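Local coordinates for synaptonemal complex protein 2 (Mus musculus, PDB 5IWZ) that is a major component of the axial and lateral elements of synaptonemal complexes in meiotic prophase, required for SYCP3 insertion, normal chromosome synapsis and fertility, at residues A[57-60]-A[61-65]; A[106-109]-A[110-113]; A[135-138]-A[139-143]. All blocks are in the same frame, centred on the assembly; numbering follows the deposited sequence.

Contact 1: residues A[57-60]-A[61-65]; sequences ICRE and LNKKD
Lys63 reaches back one turn to Arg59 and Glu60, and each atom of its side chain meets something on the way. CB and CG stay over the backbone, beside the carbonyl oxygens of Glu60 and Arg59. CD then lies 3.6 Å from CG of Arg59, the two aliphatic chains running side by side. Bends at chi2 and chi3 (142° and 68°) turn the end of the chain inward, bringing CE close to the Glu60 carboxylate and NZ to 2.7 Å from Glu60 OE1, a salt bridge made on the syn side of that oxygen. Arg59 grips the same oxygen side-on: Arg59 NE lies 2.8 Å from Glu60 OE1, nearly in line with the C-O bond, and Arg59 NH2 at 3.1 Å. Both bonds lie in the guanidinium plane, though NH2 reaches the oxygen from above the carboxylate plane. Three donors thus share one oxygen, whose negative charge probably offsets the closeness of Lys63 NZ to Arg59 NE.

The network sits at the C-terminal end of helix 49-63, in the armadillo-repeat-like domain, where Lys64 takes a positive phi and a Schellman motif ends the helix: Lys64 N bonds to Leu61 O, and Asp65 N to Glu60 O at 3.0 Å. This brings the Asp65 carboxylate back to that of Glu60, the two planes 31° apart, with Asp65 OD2 2.7 Å from Glu60 OE2, consistent with one acid holding a proton. Glu60 OE2 also bonds to Thr68, in the next helix. On another helix face, Ile57 CG2 packs on Leu61 CD1 at 3.7 Å, beside Trp106 and Val69.

Contact 2: residues A[106-109]-A[110-113]; sequences WFEN and SKEI
Lys111 runs alongside Glu108, the two side chains pointing the same way, and slants across the end of Phe107. Beyond CG the lysine chain is extended, with chi2 at 175°, whereas the glutamate folds at chi2 (-81°), so that its carboxylate comes level with the lysine tip. There Lys111 NZ meets Glu108 OE2 at 2.7 Å in a salt bridge, approaching from well above the carboxylate plane. Further back, CD of the lysine lies 3.2 Å from the same OE2, while its CE rests 3.8 Å from Phe107 CE2. The ammonium is also hydrogen-bonded to Gln157, which reaches the other carboxylate oxygen, OE1, as well, and thereby ties the pair to helix 144-163.

These side chains straddle the break between helix 99-108 and the short helix 111-115 of the armadillo-repeat-like domain, where a type I beta turn runs from Glu108 to Lys111. Its closing bond is Lys111 N to Glu108 O (3.1 Å), and Ser110 N bonds to Phe107 O. The Ser110 hydroxyl reaches back to the first helix: with OG beside its own backbone N (chi1 -60°), it donates to Trp106 O at 2.7 Å and engages a carbonyl of the last helical turn. Replacing Lys111 by an alanine would probably leave Glu108 OE2 without its cationic mate and open a gap beside the Phe107 ring. Phe107 itself packs against Leu132 and Leu161, whereas the indole of Trp106 heads for helix 49-63 and donates through NE1 to Asp54.

Contact 3: residues A[135-138]-A[139-143]; sequences LLMV and IYDIS
The Tyr140 ring has the end of Met137 set obliquely against it and the Asp141 carboxylate at its edge. Met137 CE comes within 3.9 Å of Tyr140 CD1, and the sulfur stands further off: SD is 5.3 Å from the ring centroid, 27° from the ring normal. At the edge, in the plane of the ring, lies Asp141 OD2, 3.4 Å from Tyr140 CD1. Bends at chi2 (-48°) and chi3 (-54°) of Met137 curl its methyl onto the ring; Tyr140, with CG anti to its own nitrogen, lies alongside it in a Met-aromatic contact spaced i to i+3. Helix 169-185 covers this pair, with Leu181 and Met182 against the methionine, and Tyr140 OH makes a weak hydrogen bond to Met182 O.

The backbone below is the C-terminal part of helix 123-141, held by the usual i to i+4 bonds, such as Tyr140 N to Leu136 O at 2.9 Å. On another side of the helix Leu135 CG and Ile139 CD1 approach to 4.3 Å, and both side chains pack against helix 99-108 of the armadillo-repeat-like domain. Past the helix end, Ser143 is the N-cap of helix 144-163, its OG bonded to Gly146 N.

Two kinds of chemistry therefore meet at this helix end. The buried part is probably held largely by dispersion and by sulfur and ring polarisability, on top of the helical backbone bonds. At the exposed Asp141, OD1 lies 3.0 Å from Met137 O, both acceptors, an approach that is likely to be electrostatically unfavourable, whereas OD2 sits where the weakly positive ring hydrogens could partly balance its charge.

Overall arrangement
Read from the N terminus, the three contacts follow one another in series, none nested in or crossing another, and each is a local contact within an unbroken piece of chain. Contact 1 ends helix 49-63 and leads into helix 66-79; contact 2 joins helix 99-108 to helix 111-115; contact 3 ends helix 123-141 just before helix 144-163. All lie within the armadillo-repeat-like domain of this N-terminal piece of the protein. Contacts 1 and 2 touch, their centres about 10 Å apart, and bring helices 49-63 and 99-108 together. Contact 3 touches neither, its nearest atoms about 5 Å from contact 2, yet its helix also packs on helix 99-108.

Contact 1: residues A[57-60]-A[61-65]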
loop_
_atom_site.group_PDB
_atom_site.type_symbol
_atom_site.label_atom_id
_atom_site.label_comp_id
_atom_site.label_asym_id
_atom_site.label_seq_id
_atom_site.Cartn_x
_atom_site.Cartn_y
_atom_site.Cartn_z
ATOM N N ILE A 57 -12.740 19.682 -2.552
ATOM C CA ILE A 57 -11.709 18.796 -2.002
ATOM C C ILE A 57 -10.579 19.591 -1.346
ATOM O O ILE A 57 -10.126 19.250 -0.244
ATOM C CB ILE A 57 -11.190 17.855 -3.097
ATOM C CG1 ILE A 57 -12.230 16.766 -3.389
ATOM C CG2 ILE A 57 -9.860 17.253 -2.693
ATOM C CD1 ILE A 57 -11.944 16.006 -4.676
ATOM N N CYS A 58 -10.127 20.677 -1.991
ATOM C CA CYS A 58 -9.073 21.504 -1.405
ATOM C C CYS A 58 -9.526 22.133 -0.089
ATOM O O CYS A 58 -8.749 22.220 0.871
ATOM C CB CYS A 58 -8.644 22.588 -2.402
ATOM S SG CYS A 58 -7.733 21.955 -3.847
ATOM N N ARG A 59 -10.775 22.589 -0.025
ATOM C CA ARG A 59 -11.274 23.150 1.230
ATOM C C ARG A 59 -11.277 22.116 2.346
ATOM O O ARG A 59 -10.795 22.379 3.453
ATOM C CB ARG A 59 -12.677 23.700 1.050
ATOM C CG ARG A 59 -13.263 24.207 2.347
ATOM C CD ARG A 59 -14.710 24.588 2.146
ATOM N NE ARG A 59 -15.643 23.507 2.458
ATOM C CZ ARG A 59 -16.914 23.514 2.061
ATOM N NH1 ARG A 59 -17.357 24.532 1.334
ATOM N NH2 ARG A 59 -17.736 22.514 2.374
ATOM N N GLU A 60 -11.854 20.940 2.086
ATOM C CA GLU A 60 -11.911 19.904 3.119
ATOM C C GLU A 60 -10.516 19.427 3.522
ATOM O O GLU A 60 -10.272 19.159 4.700
ATOM C CB GLU A 60 -12.779 18.736 2.640
ATOM C CG GLU A 60 -14.253 19.133 2.433
ATOM C CD GLU A 60 -14.869 19.785 3.693
ATOM O OE1 GLU A 60 -15.317 20.952 3.623
ATOM O OE2 GLU A 60 -14.856 19.144 4.766
ATOM N N LEU A 61 -9.586 19.319 2.564
ATOM C CA LEU A 61 -8.197 19.020 2.921
ATOM C C LEU A 61 -7.628 20.093 3.847
ATOM O O LEU A 61 -7.024 19.777 4.877
ATOM C CB LEU A 61 -7.340 18.878 1.656
ATOM C CG LEU A 61 -7.642 17.599 0.853
ATOM C CD1 LEU A 61 -6.913 17.562 -0.485
ATOM C CD2 LEU A 61 -7.265 16.380 1.705
ATOM N N ASN A 62 -7.831 21.379 3.496
ATOM C CA ASN A 62 -7.369 22.482 4.339
ATOM C C ASN A 62 -7.955 22.413 5.748
ATOM O O ASN A 62 -7.287 22.790 6.723
ATOM C CB ASN A 62 -7.727 23.826 3.694
ATOM C CG ASN A 62 -6.743 24.226 2.604
ATOM O OD1 ASN A 62 -5.641 23.682 2.525
ATOM N ND2 ASN A 62 -7.131 25.186 1.762
ATOM N N LYS A 63 -9.186 21.927 5.878
ATOM C CA LYS A 63 -9.802 21.754 7.185
ATOM C C LYS A 63 -9.375 20.474 7.887
ATOM O O LYS A 63 -9.720 20.295 9.056
ATOM C CB LYS A 63 -11.326 21.777 7.046
ATOM C CG LYS A 63 -11.904 23.188 6.830
ATOM C CD LYS A 63 -13.084 23.200 5.842
ATOM C CE LYS A 63 -14.295 22.497 6.424
ATOM N NZ LYS A 63 -15.595 22.678 5.685
ATOM N N LYS A 64 -8.640 19.588 7.211
ATOM C CA LYS A 64 -8.284 18.282 7.761
ATOM C C LYS A 64 -9.514 17.416 8.019
ATOM O O LYS A 64 -9.508 16.574 8.920
ATOM C CB LYS A 64 -7.446 18.410 9.043
ATOM C CG LYS A 64 -5.934 18.418 8.812
ATOM C CD LYS A 64 -5.398 19.837 8.688
ATOM C CE LYS A 64 -3.911 19.849 8.330
ATOM N NZ LYS A 64 -3.076 19.027 9.250
ATOM N N ASP A 65 -10.579 17.604 7.234
ATOM C CA ASP A 65 -11.759 16.736 7.322
ATOM C C ASP A 65 -11.483 15.480 6.491
ATOM O O ASP A 65 -11.948 15.318 5.359
ATOM C CB ASP A 65 -13.017 17.463 6.848
ATOM C CG ASP A 65 -13.433 18.618 7.779
ATOM O OD1 ASP A 65 -13.038 18.612 8.960
ATOM O OD2 ASP A 65 -14.163 19.533 7.323
HETATM O O HOH W 1 -5.833 22.216 0.198
#

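Contact 2: residues A[106-109]-A[110-113]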
loop_
_atom_site.group_PDB
_atom_site.type_symbol
_atom_site.label_atom_id
_atom_site.label_comp_id
_atom_site.label_asym_id
_atom_site.label_seq_id
_atom_site.Cartn_x
_atom_site.Cartn_y
_atom_site.Cartn_z
ATOM N N TRP A 106 -4.398 17.634 -5.364
ATOM C CA TRP A 106 -5.025 17.108 -4.153
ATOM C C TRP A 106 -4.034 16.263 -3.366
ATOM O O TRP A 106 -3.976 16.340 -2.130
ATOM C CB TRP A 106 -6.279 16.294 -4.491
ATOM C CG TRP A 106 -7.307 17.058 -5.288
ATOM C CD1 TRP A 106 -7.422 18.426 -5.404
ATOM C CD2 TRP A 106 -8.327 16.497 -6.125
ATOM N NE1 TRP A 106 -8.467 18.742 -6.253
ATOM C CE2 TRP A 106 -9.035 17.577 -6.708
ATOM C CE3 TRP A 106 -8.717 15.187 -6.436
ATOM C CZ2 TRP A 106 -10.106 17.381 -7.569
ATOM C CZ3 TRP A 106 -9.787 14.996 -7.304
ATOM C CH2 TRP A 106 -10.468 16.086 -7.853
ATOM N N PHE A 107 -3.230 15.466 -4.074
ATOM C CA PHE A 107 -2.195 14.670 -3.420
ATOM C C PHE A 107 -1.146 15.559 -2.760
ATOM O O PHE A 107 -0.714 15.284 -1.636
ATOM C CB PHE A 107 -1.539 13.742 -4.448
ATOM C CG PHE A 107 -0.441 12.917 -3.886
ATOM C CD1 PHE A 107 -0.719 11.838 -3.066
ATOM C CD2 PHE A 107 0.878 13.216 -4.177
ATOM C CE1 PHE A 107 0.308 11.061 -2.540
ATOM C CE2 PHE A 107 1.899 12.452 -3.664
ATOM C CZ PHE A 107 1.615 11.368 -2.844
ATOM N N GLU A 108 -0.714 16.621 -3.455
ATOM C CA GLU A 108 0.203 17.588 -2.859
ATOM C C GLU A 108 -0.395 18.222 -1.610
ATOM O O GLU A 108 0.288 18.382 -0.593
ATOM C CB GLU A 108 0.550 18.683 -3.872
ATOM C CG GLU A 108 1.377 18.227 -5.068
ATOM C CD GLU A 108 2.853 18.121 -4.754
ATOM O OE1 GLU A 108 3.629 17.774 -5.675
ATOM O OE2 GLU A 108 3.239 18.387 -3.592
ATOM N N ASN A 109 -1.663 18.638 -1.690
ATOM C CA ASN A 109 -2.375 19.225 -0.557
ATOM C C ASN A 109 -2.698 18.213 0.537
ATOM O O ASN A 109 -3.229 18.608 1.579
ATOM C CB ASN A 109 -3.669 19.881 -1.036
ATOM C CG ASN A 109 -3.408 21.110 -1.903
ATOM O OD1 ASN A 109 -2.330 21.706 -1.844
ATOM N ND2 ASN A 109 -4.388 21.486 -2.714
ATOM N N SER A 110 -2.425 16.933 0.317
ATOM C CA SER A 110 -2.564 15.908 1.341
ATOM C C SER A 110 -1.261 15.643 2.073
ATOM O O SER A 110 -1.248 14.850 3.021
ATOM C CB SER A 110 -3.055 14.591 0.721
ATOM O OG SER A 110 -4.314 14.762 0.089
ATOM N N LYS A 111 -0.168 16.284 1.659
ATOM C CA LYS A 111 1.134 15.881 2.175
ATOM C C LYS A 111 1.304 16.287 3.630
ATOM O O LYS A 111 1.860 15.522 4.427
ATOM C CB LYS A 111 2.245 16.446 1.295
ATOM C CG LYS A 111 2.311 15.748 -0.086
ATOM C CD LYS A 111 3.340 16.380 -1.038
ATOM C CE LYS A 111 3.840 15.347 -2.045
ATOM N NZ LYS A 111 4.489 15.981 -3.232
ATOM N N GLU A 112 0.801 17.468 4.002
ATOM C CA GLU A 112 0.835 17.879 5.403
ATOM C C GLU A 112 0.081 16.888 6.286
ATOM O O GLU A 112 0.534 16.548 7.384
ATOM C CB GLU A 112 0.256 19.290 5.539
ATOM C CG GLU A 112 0.305 19.854 6.946
ATOM C CD GLU A 112 -0.160 21.308 7.028
ATOM O OE1 GLU A 112 0.305 22.132 6.209
ATOM O OE2 GLU A 112 -0.988 21.622 7.913
ATOM N N ILE A 113 -1.064 16.403 5.810
ATOM C CA ILE A 113 -1.832 15.400 6.538
ATOM C C ILE A 113 -1.063 14.085 6.607
ATOM O O ILE A 113 -0.986 13.443 7.662
ATOM C CB ILE A 113 -3.204 15.206 5.866
ATOM C CG1 ILE A 113 -4.123 16.405 6.146
ATOM C CG2 ILE A 113 -3.833 13.898 6.301
ATOM C CD1 ILE A 113 -5.299 16.517 5.184
HETATM O O HOH W 2 -2.432 18.185 3.927
#

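Contact 3: residues A[135-138]-A[139-143]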
loop_
_atom_site.group_PDB
_atom_site.type_symbol
_atom_site.label_atom_id
_atom_site.label_comp_id
_atom_site.label_asym_id
_atom_site.label_seq_id
_atom_site.Cartn_x
_atom_site.Cartn_y
_atom_site.Cartn_z
ATOM N N LEU A 135 -9.433 6.198 -7.221
ATOM C CA LEU A 135 -9.891 7.093 -8.270
ATOM C C LEU A 135 -8.822 7.255 -9.350
ATOM O O LEU A 135 -9.136 7.277 -10.541
ATOM C CB LEU A 135 -10.282 8.440 -7.660
ATOM C CG LEU A 135 -10.747 9.558 -8.589
ATOM C CD1 LEU A 135 -11.792 9.079 -9.610
ATOM C CD2 LEU A 135 -11.286 10.759 -7.756
ATOM N N LEU A 136 -7.548 7.362 -8.952
ATOM C CA LEU A 136 -6.472 7.405 -9.940
ATOM C C LEU A 136 -6.516 6.191 -10.873
ATOM O O LEU A 136 -6.290 6.317 -12.080
ATOM C CB LEU A 136 -5.119 7.465 -9.233
ATOM C CG LEU A 136 -4.120 8.615 -9.393
ATOM C CD1 LEU A 136 -2.708 8.041 -9.329
ATOM C CD2 LEU A 136 -4.332 9.450 -10.653
ATOM N N MET A 137 -6.786 4.996 -10.331
ATOM C CA MET A 137 -6.790 3.815 -11.202
ATOM C C MET A 137 -7.961 3.830 -12.179
ATOM O O MET A 137 -7.822 3.334 -13.298
ATOM C CB MET A 137 -6.805 2.514 -10.382
ATOM C CG MET A 137 -5.524 2.235 -9.596
ATOM S SD MET A 137 -3.974 2.401 -10.527
ATOM C CE MET A 137 -4.283 1.316 -11.938
ATOM N N VAL A 138 -9.121 4.374 -11.773
ATOM C CA VAL A 138 -10.258 4.519 -12.685
ATOM C C VAL A 138 -9.890 5.412 -13.867
ATOM O O VAL A 138 -10.263 5.143 -15.020
ATOM C CB VAL A 138 -11.483 5.067 -11.921
ATOM C CG1 VAL A 138 -12.539 5.606 -12.884
ATOM C CG2 VAL A 138 -12.086 3.991 -10.999
ATOM N N ILE A 139 -9.157 6.497 -13.603
ATOM C CA ILE A 139 -8.707 7.370 -14.685
ATOM C C ILE A 139 -7.664 6.666 -15.549
ATOM O O ILE A 139 -7.638 6.818 -16.776
ATOM C CB ILE A 139 -8.151 8.681 -14.107
ATOM C CG1 ILE A 139 -9.220 9.399 -13.285
ATOM C CG2 ILE A 139 -7.599 9.557 -15.227
ATOM C CD1 ILE A 139 -8.642 10.373 -12.282
ATOM N N TYR A 140 -6.765 5.918 -14.915
ATOM C CA TYR A 140 -5.736 5.207 -15.659
ATOM C C TYR A 140 -6.369 4.241 -16.651
ATOM O O TYR A 140 -5.961 4.184 -17.816
ATOM C CB TYR A 140 -4.822 4.491 -14.663
ATOM C CG TYR A 140 -3.706 3.625 -15.212
ATOM C CD1 TYR A 140 -3.953 2.324 -15.644
ATOM C CD2 TYR A 140 -2.394 4.079 -15.225
ATOM C CE1 TYR A 140 -2.930 1.519 -16.108
ATOM C CE2 TYR A 140 -1.366 3.282 -15.683
ATOM C CZ TYR A 140 -1.641 2.002 -16.122
ATOM O OH TYR A 140 -0.632 1.202 -16.583
ATOM N N ASP A 141 -7.419 3.525 -16.226
ATOM C CA ASP A 141 -8.008 2.462 -17.035
ATOM C C ASP A 141 -8.988 2.955 -18.089
ATOM O O ASP A 141 -9.443 2.147 -18.901
ATOM C CB ASP A 141 -8.730 1.445 -16.141
ATOM C CG ASP A 141 -7.786 0.706 -15.223
ATOM O OD1 ASP A 141 -8.156 0.474 -14.053
ATOM O OD2 ASP A 141 -6.673 0.355 -15.666
ATOM N N ILE A 142 -9.333 4.244 -18.110
ATOM C CA ILE A 142 -10.414 4.690 -18.985
ATOM C C ILE A 142 -9.962 5.107 -20.382
ATOM O O ILE A 142 -10.815 5.241 -21.276
ATOM C CB ILE A 142 -11.184 5.855 -18.339
ATOM C CG1 ILE A 142 -12.585 5.944 -18.937
ATOM C CG2 ILE A 142 -10.423 7.155 -18.527
ATOM C CD1 ILE A 142 -13.281 4.595 -19.011
ATOM N N SER A 143 -8.666 5.312 -20.608
ATOM C CA SER A 143 -8.185 5.720 -21.926
ATOM C C SER A 143 -6.665 5.708 -21.921
ATOM O O SER A 143 -6.028 5.512 -20.883
ATOM C CB SER A 143 -8.683 7.106 -22.307
ATOM O OG SER A 143 -8.048 8.089 -21.506
#